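Local coordinates for protein endonuclease V (Homo sapiens, PDB 6OZE) that probably cleaves RNA strands at inosine sites in a metal-dependent hydrolysis, as an endoribonuclease of the RNase H-like clan, at residues S7-E12 / T80-S85. The protein carries 4 engineered substitutions. Numbering follows the deposited sequence.
Sequences SLWKRE and TAPYVS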
ATOM      1  N   SER A   7       6.174  17.619  15.915  1.00 43.50           N
ATOM      2  CA  SER A   7       5.997  18.853  15.155  1.00 40.09           C
ATOM      3  C   SER A   7       6.782  18.816  13.847  1.00 37.94           C
ATOM      4  O   SER A   7       6.254  19.174  12.787  1.00 39.13           O
ATOM      5  CB  SER A   7       6.421  20.053  16.005  1.00 46.38           C
ATOM      6  OG  SER A   7       6.428  21.240  15.233  1.00 53.11           O
ATOM      7  N   LEU A   8       8.043  18.381  13.901  1.00 35.26           N
ATOM      8  CA  LEU A   8       8.852  18.310  12.688  1.00 33.96           C
ATOM      9  C   LEU A   8       8.388  17.199  11.750  1.00 36.87           C
ATOM     10  O   LEU A   8       8.468  17.356  10.529  1.00 33.65           O
ATOM     11  CB  LEU A   8      10.332  18.165  13.045  1.00 34.68           C
ATOM     12  CG  LEU A   8      10.906  19.424  13.698  1.00 39.73           C
ATOM     13  CD1 LEU A   8      12.342  19.203  14.097  1.00 42.14           C
ATOM     14  CD2 LEU A   8      10.799  20.613  12.754  1.00 45.44           C
ATOM     15  N   TRP A   9       7.917  16.074  12.294  1.00 31.87           N
ATOM     16  CA  TRP A   9       7.323  15.035  11.453  1.00 32.29           C
ATOM     17  C   TRP A   9       6.093  15.560  10.726  1.00 30.57           C
ATOM     18  O   TRP A   9       5.911  15.311   9.526  1.00 32.03           O
ATOM     19  CB  TRP A   9       6.938  13.831  12.313  1.00 30.03           C
ATOM     20  CG  TRP A   9       8.012  12.813  12.484  1.00 32.01           C
ATOM     21  CD1 TRP A   9       9.252  12.815  11.915  1.00 34.53           C
ATOM     22  CD2 TRP A   9       7.934  11.628  13.281  1.00 30.90           C
ATOM     23  NE1 TRP A   9       9.953  11.699  12.311  1.00 40.25           N
ATOM     24  CE2 TRP A   9       9.164  10.952  13.145  1.00 37.08           C
ATOM     25  CE3 TRP A   9       6.939  11.063  14.081  1.00 32.60           C
ATOM     26  CZ2 TRP A   9       9.427   9.747  13.794  1.00 45.13           C
ATOM     27  CZ3 TRP A   9       7.201   9.863  14.719  1.00 37.11           C
ATOM     28  CH2 TRP A   9       8.435   9.223  14.577  1.00 40.42           C
ATOM     29  N   LYS A  10       5.220  16.270  11.447  1.00 34.06           N
ATOM     30  CA  LYS A  10       4.049  16.866  10.812  1.00 34.88           C
ATOM     31  C   LYS A  10       4.457  17.809   9.693  1.00 34.79           C
ATOM     32  O   LYS A  10       3.849  17.817   8.615  1.00 32.80           O
ATOM     33  CB  LYS A  10       3.220  17.622  11.849  1.00 40.45           C
ATOM     34  CG  LYS A  10       2.393  16.738  12.761  1.00 45.25           C
ATOM     35  CD  LYS A  10       1.687  17.588  13.813  1.00 50.20           C
ATOM     36  CE  LYS A  10       1.064  16.736  14.903  1.00 56.62           C
ATOM     37  NZ  LYS A  10       0.476  17.596  15.969  1.00 63.92           N
ATOM     38  N   ARG A  11       5.484  18.620   9.935  1.00 33.62           N
ATOM     39  CA  ARG A  11       5.929  19.559   8.917  1.00 32.12           C
ATOM     40  C   ARG A  11       6.497  18.827   7.704  1.00 30.06           C
ATOM     41  O   ARG A  11       6.314  19.264   6.561  1.00 30.75           O
ATOM     42  CB  ARG A  11       6.964  20.503   9.527  1.00 43.10           C
ATOM     43  CG  ARG A  11       7.081  21.801   8.794  1.00 62.36           C
ATOM     44  CD  ARG A  11       8.495  22.023   8.344  1.00 70.71           C
ATOM     45  NE  ARG A  11       9.223  22.896   9.249  1.00 67.56           N
ATOM     46  CZ  ARG A  11      10.356  23.505   8.929  1.00 71.35           C
ATOM     47  NH1 ARG A  11      10.884  23.331   7.725  1.00 80.21           N
ATOM     48  NH2 ARG A  11      10.957  24.288   9.810  1.00 54.96           N
ATOM     49  N   GLU A  12       7.189  17.709   7.929  1.00 28.61           N
ATOM     50  CA  GLU A  12       7.726  16.943   6.810  1.00 26.77           C
ATOM     51  C   GLU A  12       6.610  16.245   6.032  1.00 27.77           C
ATOM     52  O   GLU A  12       6.673  16.145   4.800  1.00 27.39           O
ATOM     53  CB  GLU A  12       8.769  15.944   7.327  1.00 29.66           C
ATOM     54  CG  GLU A  12       9.360  15.000   6.283  1.00 26.68           C
ATOM     55  CD  GLU A  12      10.244  15.692   5.251  1.00 26.37           C
ATOM     56  OE1 GLU A  12      10.325  16.939   5.257  1.00 28.65           O
ATOM     57  OE2 GLU A  12      10.848  14.971   4.422  1.00 29.92           O
ATOM     58  N   THR A  80      13.486   1.725  14.811  1.00 36.41           N
ATOM     59  CA  THR A  80      13.826   2.428  16.038  1.00 41.57           C
ATOM     60  C   THR A  80      13.109   3.766  16.195  1.00 42.59           C
ATOM     61  O   THR A  80      13.122   4.329  17.295  1.00 45.61           O
ATOM     62  CB  THR A  80      15.345   2.597  16.135  1.00 50.70           C
ATOM     63  OG1 THR A  80      15.836   3.184  14.923  1.00 53.33           O
ATOM     64  CG2 THR A  80      16.012   1.247  16.345  1.00 56.17           C
ATOM     65  N   ALA A  81      12.482   4.280  15.143  1.00 41.11           N
ATOM     66  CA  ALA A  81      11.684   5.488  15.284  1.00 45.68           C
ATOM     67  C   ALA A  81      10.481   5.204  16.183  1.00 44.13           C
ATOM     68  O   ALA A  81       9.922   4.104  16.143  1.00 42.73           O
ATOM     69  CB  ALA A  81      11.204   5.975  13.918  1.00 42.11           C
ATOM     70  N   PRO A  82      10.074   6.159  17.015  1.00 44.77           N
ATOM     71  CA  PRO A  82       8.925   5.924  17.893  1.00 46.62           C
ATOM     72  C   PRO A  82       7.645   5.698  17.103  1.00 39.38           C
ATOM     73  O   PRO A  82       7.474   6.193  15.984  1.00 41.39           O
ATOM     74  CB  PRO A  82       8.848   7.205  18.734  1.00 57.87           C
ATOM     75  CG  PRO A  82       9.669   8.216  17.988  1.00 59.71           C
ATOM     76  CD  PRO A  82      10.734   7.445  17.289  1.00 48.11           C
ATOM     77  N   TYR A  83       6.747   4.924  17.702  1.00 45.41           N
ATOM     78  CA  TYR A  83       5.467   4.592  17.099  1.00 45.21           C
ATOM     79  C   TYR A  83       4.436   5.606  17.581  1.00 47.26           C
ATOM     80  O   TYR A  83       4.170   5.701  18.783  1.00 47.56           O
ATOM     81  CB  TYR A  83       5.067   3.174  17.508  1.00 54.95           C
ATOM     82  CG  TYR A  83       3.722   2.703  16.989  1.00 63.43           C
ATOM     83  CD1 TYR A  83       3.638   1.807  15.931  1.00 70.74           C
ATOM     84  CD2 TYR A  83       2.535   3.133  17.576  1.00 71.23           C
ATOM     85  CE1 TYR A  83       2.411   1.367  15.463  1.00 77.17           C
ATOM     86  CE2 TYR A  83       1.309   2.706  17.112  1.00 77.26           C
ATOM     87  CZ  TYR A  83       1.251   1.823  16.056  1.00 83.43           C
ATOM     88  OH  TYR A  83       0.026   1.395  15.596  1.00 90.62           O
ATOM     89  N   VAL A  84       3.872   6.368  16.646  1.00 42.44           N
ATOM     90  CA  VAL A  84       2.820   7.333  16.942  1.00 42.55           C
ATOM     91  C   VAL A  84       1.769   7.206  15.853  1.00 45.80           C
ATOM     92  O   VAL A  84       2.099   7.262  14.666  1.00 39.70           O
ATOM     93  CB  VAL A  84       3.348   8.779  16.984  1.00 44.03           C
ATOM     94  CG1 VAL A  84       2.221   9.739  17.359  1.00 43.41           C
ATOM     95  CG2 VAL A  84       4.505   8.903  17.960  1.00 49.72           C
ATOM     96  N   SER A  85       0.508   7.039  16.253  1.00 44.11           N
ATOM     97  CA  SER A  85      -0.566   6.889  15.279  0.80 44.52           C
ATOM     98  C   SER A  85      -0.596   8.085  14.338  1.00 37.14           C
ATOM     99  O   SER A  85      -0.577   9.240  14.778  1.00 38.02           O
ATOM    100  CB  SER A  85      -1.910   6.761  15.996  0.80 46.70           C
ATOM    101  OG  SER A  85      -1.990   5.534  16.693  0.80 52.17           O
TER
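Trp9 reaches from its helix to Ala81, Pro82 and Val84 with the outer edge of its six-membered ring, and no other side chain of 7-12 touches the segment 80-85. Its CB already points toward the loop, and the small chi2 of -3° swings the benzo half outward, leaving the pyrrole half beside the helix. CH2 is at the centre of this edge: it lies 3.5 Å from the carbonyl O of Pro82, near the ring plane, and 3.8 Å from CG of the same residue, which sits well off that plane. Also edge-on, CZ2 faces the methyl CB of Ala81 at 4.2 Å, and on the other side of CH2, CZ3 meets CG2 of Val84 at 4.3 Å. The residue types fit: the methyl of Ala81 packs without crowding the indole, proline offers a rigid apolar ring, and the branched valine presents a methyl, while Tyr83, between Pro82 and Val84, starts its side chain away from the helix. No hydrogen bond crosses; the contact is van der Waals packing, with the weakly positive C-H edge of the indole turned to one backbone carbonyl. Replacing Trp9 by an alanine would probably open a gap between helix and loop and leave Ala81, Pro82, Val84 and the stacked Phe90 without their aromatic neighbour. At this partly exposed surface, the N-terminal helix 3-17 is laid against the loop that links edge strand 69-78 to helix 89-106. Phe90 belongs to that second helix, and Pro1 touches Pro82 and Val84, so the indole bridges helix 3-17 to both the loop and the start of helix 89-106.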